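Local coordinates for flagellar regulatory protein C (Vibrio cholerae, PDB 4QHS), which probably uses ATP hydrolysis by its heptameric AAA+ domain to activate sigma-54-dependent transcription of flagellar genes, at residues D238-V241 with Q242-L245; S119-D122 with L123-A127. All blocks are in the same frame, centred on the assembly; numbering follows the deposited sequence.

Contact 1 of 2, residues D238-V241 with Q242-L245; sequences DNVV and QRAL
Gln242 meets Asp238 one helical turn earlier in helix 233-247: its backbone N donates to Asp238 O at 3.0 Å, and the two polar ends come near each other, Gln242 OE1 lying 3.6 Å from Asp238 OD1. Amide and carboxylate planes stand almost perpendicular there, 87° apart, and both facing atoms are oxygens. Arg243 follows with its N bonded to Asn239 O, 2.9 Å away. Its aliphatic chain leaves with CG opposite the backbone N (chi1 -175°), then bends at chi3 (-61°), which carries the guanidinium back over the preceding turn. Asn239 O lies 4.1 Å from Arg243 CZ, over one face of that group, while Arg243 NH1 comes to 3.6 Å from Val240 CG2. Arg243 NH2 and Asn239 ND2 donate to Asn179 O and Tyr176 O of a neighbouring subunit. Ala244 sets its small methyl against the carbonyl oxygens of Val240 and Val241, and its N donates to Val240 O at 2.8 Å. Leu245 N bonds Val241 O, and the two apolar side chains face helix 195-208, Val241 on Leu202 and Ile203, Leu245 on His206. This lid helix therefore has an apolar side for its own domain and a donor-rich side that donates to backbone carbonyls of the neighbouring subunit.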
loop_
_atom_site.group_PDB
_atom_site.type_symbol
_atom_site.label_atom_id
_atom_site.label_comp_id
_atom_site.label_asym_id
_atom_site.label_seq_id
_atom_site.Cartn_x
_atom_site.Cartn_y
_atom_site.Cartn_z
ATOM N N ASP A 238 -32.698 28.233 17.951
ATOM C CA ASP A 238 -32.628 29.205 16.911
ATOM C C ASP A 238 -33.456 28.733 15.753
ATOM O O ASP A 238 -34.209 29.482 15.204
ATOM C CB ASP A 238 -31.201 29.438 16.479
ATOM C CG ASP A 238 -30.927 30.865 16.169
ATOM O OD1 ASP A 238 -31.621 31.433 15.333
ATOM O OD2 ASP A 238 -30.011 31.438 16.755
ATOM N N ASN A 239 -33.330 27.476 15.404
ATOM C CA ASN A 239 -34.135 26.940 14.344
ATOM C C ASN A 239 -35.620 27.077 14.596
ATOM O O ASN A 239 -36.343 27.485 13.729
ATOM C CB ASN A 239 -33.803 25.482 14.093
ATOM C CG ASN A 239 -32.750 25.299 13.058
ATOM O OD1 ASN A 239 -32.112 26.235 12.645
ATOM N ND2 ASN A 239 -32.562 24.081 12.636
ATOM N N VAL A 240 -36.065 26.694 15.775
ATOM C CA VAL A 240 -37.465 26.647 16.070
ATOM C C VAL A 240 -38.042 28.052 16.047
ATOM O O VAL A 240 -39.086 28.293 15.508
ATOM C CB VAL A 240 -37.673 25.988 17.421
ATOM C CG1 VAL A 240 -39.061 26.184 17.912
ATOM C CG2 VAL A 240 -37.340 24.542 17.352
ATOM N N VAL A 241 -37.323 28.987 16.621
ATOM C CA VAL A 241 -37.780 30.342 16.669
ATOM C C VAL A 241 -37.885 30.960 15.308
ATOM O O VAL A 241 -38.846 31.590 15.001
ATOM C CB VAL A 241 -36.884 31.181 17.526
ATOM C CG1 VAL A 241 -37.334 32.589 17.480
ATOM C CG2 VAL A 241 -36.927 30.693 18.922
ATOM N N GLN A 242 -36.882 30.763 14.490
ATOM C CA GLN A 242 -36.897 31.265 13.134
ATOM C C GLN A 242 -38.018 30.656 12.323
ATOM O O GLN A 242 -38.679 31.333 11.593
ATOM C CB GLN A 242 -35.583 30.939 12.455
ATOM C CG GLN A 242 -34.755 32.105 12.120
ATOM C CD GLN A 242 -33.529 31.733 11.326
ATOM O OE1 GLN A 242 -32.472 31.570 11.879
ATOM N NE2 GLN A 242 -33.675 31.598 10.022
ATOM N N ARG A 243 -38.204 29.363 12.465
ATOM C CA ARG A 243 -39.292 28.683 11.835
ATOM C C ARG A 243 -40.603 29.293 12.292
ATOM O O ARG A 243 -41.489 29.536 11.511
ATOM C CB ARG A 243 -39.247 27.200 12.186
ATOM C CG ARG A 243 -40.236 26.349 11.513
ATOM C CD ARG A 243 -40.186 24.965 12.039
ATOM N NE ARG A 243 -38.892 24.368 11.817
ATOM C CZ ARG A 243 -38.103 23.888 12.759
ATOM N NH1 ARG A 243 -38.460 23.911 14.013
ATOM N NH2 ARG A 243 -36.948 23.387 12.437
ATOM N N ALA A 244 -40.711 29.534 13.579
ATOM C CA ALA A 244 -41.912 30.087 14.128
ATOM C C ALA A 244 -42.244 31.427 13.520
ATOM O O ALA A 244 -43.350 31.653 13.151
ATOM C CB ALA A 244 -41.796 30.194 15.583
ATOM N N LEU A 245 -41.272 32.306 13.405
ATOM C CA LEU A 245 -41.498 33.577 12.776
ATOM C C LEU A 245 -41.992 33.428 11.347
ATOM O O LEU A 245 -42.773 34.208 10.895
ATOM C CB LEU A 245 -40.245 34.420 12.802
ATOM C CG LEU A 245 -39.839 34.997 14.136
ATOM C CD1 LEU A 245 -38.564 35.783 14.060
ATOM C CD2 LEU A 245 -40.928 35.872 14.606
#

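Contact 2 of 2, residues S119-D122 with L123-A127; sequences SEMD and LNLQA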
loop_
_atom_site.group_PDB
_atom_site.type_symbol
_atom_site.label_atom_id
_atom_site.label_comp_id
_atom_site.label_asym_id
_atom_site.label_seq_id
_atom_site.Cartn_x
_atom_site.Cartn_y
_atom_site.Cartn_z
ATOM N N SER A 119 -10.168 20.626 20.773
ATOM C CA SER A 119 -9.872 19.225 20.862
ATOM C C SER A 119 -9.629 18.604 19.509
ATOM O O SER A 119 -9.359 17.457 19.424
ATOM C CB SER A 119 -10.984 18.495 21.587
ATOM O OG SER A 119 -12.149 18.479 20.830
ATOM N N GLU A 120 -9.718 19.377 18.448
ATOM C CA GLU A 120 -9.603 18.811 17.113
ATOM C C GLU A 120 -8.220 19.043 16.524
ATOM O O GLU A 120 -7.934 18.635 15.404
ATOM C CB GLU A 120 -10.692 19.380 16.200
ATOM C CG GLU A 120 -12.114 19.063 16.677
ATOM C CD GLU A 120 -12.295 17.611 17.150
ATOM O OE1 GLU A 120 -11.770 16.682 16.498
ATOM O OE2 GLU A 120 -12.972 17.395 18.182
ATOM N N MET A 121 -7.355 19.690 17.289
ATOM C CA MET A 121 -5.960 19.779 16.897
ATOM C C MET A 121 -5.269 18.434 17.002
ATOM O O MET A 121 -5.327 17.788 18.048
ATOM C CB MET A 121 -5.200 20.746 17.771
ATOM C CG MET A 121 -5.647 22.137 17.688
ATOM S SD MET A 121 -4.477 23.088 18.649
ATOM C CE MET A 121 -5.075 24.720 18.232
ATOM N N ASP A 122 -4.559 18.041 15.954
ATOM C CA ASP A 122 -3.691 16.873 16.072
ATOM C C ASP A 122 -2.549 17.170 17.040
ATOM O O ASP A 122 -2.280 18.335 17.396
ATOM C CB ASP A 122 -3.151 16.417 14.705
ATOM C CG ASP A 122 -2.196 17.424 14.056
ATOM O OD1 ASP A 122 -1.238 17.907 14.704
ATOM O OD2 ASP A 122 -2.397 17.704 12.856
ATOM N N LEU A 123 -1.883 16.101 17.447
ATOM C CA LEU A 123 -0.840 16.139 18.458
ATOM C C LEU A 123 0.352 17.035 18.072
ATOM O O LEU A 123 0.873 17.771 18.901
ATOM C CB LEU A 123 -0.372 14.704 18.734
ATOM C CG LEU A 123 -1.370 13.854 19.536
ATOM C CD1 LEU A 123 -0.875 12.399 19.704
ATOM C CD2 LEU A 123 -1.632 14.484 20.882
ATOM N N ASN A 124 0.768 16.983 16.809
ATOM C CA ASN A 124 1.822 17.864 16.332
ATOM C C ASN A 124 1.451 19.336 16.521
ATOM O O ASN A 124 2.249 20.152 16.999
ATOM C CB ASN A 124 2.112 17.595 14.866
ATOM C CG ASN A 124 3.315 18.365 14.373
ATOM O OD1 ASN A 124 4.440 18.094 14.783
ATOM N ND2 ASN A 124 3.087 19.335 13.491
ATOM N N LEU A 125 0.247 19.670 16.126
ATOM C CA LEU A 125 -0.271 20.988 16.262
ATOM C C LEU A 125 -0.283 21.397 17.702
ATOM O O LEU A 125 0.036 22.497 18.017
ATOM C CB LEU A 125 -1.672 21.025 15.718
ATOM C CG LEU A 125 -1.974 22.134 14.748
ATOM C CD1 LEU A 125 -3.437 22.300 14.597
ATOM C CD2 LEU A 125 -1.362 23.408 15.210
ATOM N N GLN A 126 -0.676 20.489 18.564
ATOM C CA GLN A 126 -0.741 20.782 19.988
ATOM C C GLN A 126 0.629 21.126 20.557
ATOM O O GLN A 126 0.756 22.027 21.385
ATOM C CB GLN A 126 -1.311 19.603 20.765
ATOM C CG GLN A 126 -2.756 19.308 20.509
ATOM C CD GLN A 126 -3.172 18.048 21.251
ATOM O OE1 GLN A 126 -2.742 17.823 22.378
ATOM N NE2 GLN A 126 -3.959 17.204 20.605
ATOM N N ALA A 127 1.638 20.364 20.149
ATOM C CA ALA A 127 3.015 20.649 20.540
ATOM C C ALA A 127 3.420 22.037 20.047
ATOM O O ALA A 127 4.104 22.769 20.749
ATOM C CB ALA A 127 3.980 19.579 19.999
#
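Asp122 caps helix 123-135, its carboxylate OD1 accepting from Leu125 N at 2.7 Å. Leu125 N approaches nearly along the C-O axis of OD1, and the bond is close to straight (169° at the hydrogen). Aspartate suits this N-cap because its short side chain can fold back over the first turn: chi1 of 67° sets CG between the backbone N and the carbonyl carbon, and OD1 also comes to lie 3.4 Å from Asn124 CB. Its negative charge at the start of the helix would probably be favoured by the helix dipole.

Gln126 makes two further bonds. Its backbone N donates to Asp122 O at 2.9 Å, the first regular turn of the helix, while the side-chain NE2 reaches back to Met121 O at 3.0 Å. Met121 O lies close to the Gln126 amide plane, yet NE2 stands 35° out of the carbonyl plane of Met121. The length of glutamine lets one amide bond three backbone groups: NE2 also bonds His169 O, and OE1 accepts from Arg171 N, which together fix the rotation of the amide.

Apolar contact is made by Met121 and Leu125, whose side chains cross at about a right angle with Met121 CG 3.8 Å from Leu125 CD1. Both side chains, apolar as suits their buried places, continue onto helix 82-87, Met121 on Leu86 and Leu125 on Leu82 and Phe87. The segments thus join the loop after strand 112-116 of the parallel sheet to helix 123-135, with helix 82-87 packed against their apolar side and the loop carrying His169 and Arg171 bound to Gln126.

In the fold
Contacts 1 and 2 lie on opposite sides of the chain's centre, their own centres 37 Å apart and their nearest atoms about 21 Å apart, so they do not touch. Contact 2 starts a helix in the sigma-54 interaction domain, which carries the parallel sheet of the AAA+ core; contact 1 is the middle of a helix in the lid domain. Both follow probable elements of the ATPase site: contact 2 comes just after strand 112-116, whose end probably belongs to the Walker B motif, and contact 1 just after the likely sensor II segment at the start of helix 233-247. No nucleotide is bound here. The two contacts face different neighbouring subunits of the seven-chain assembly.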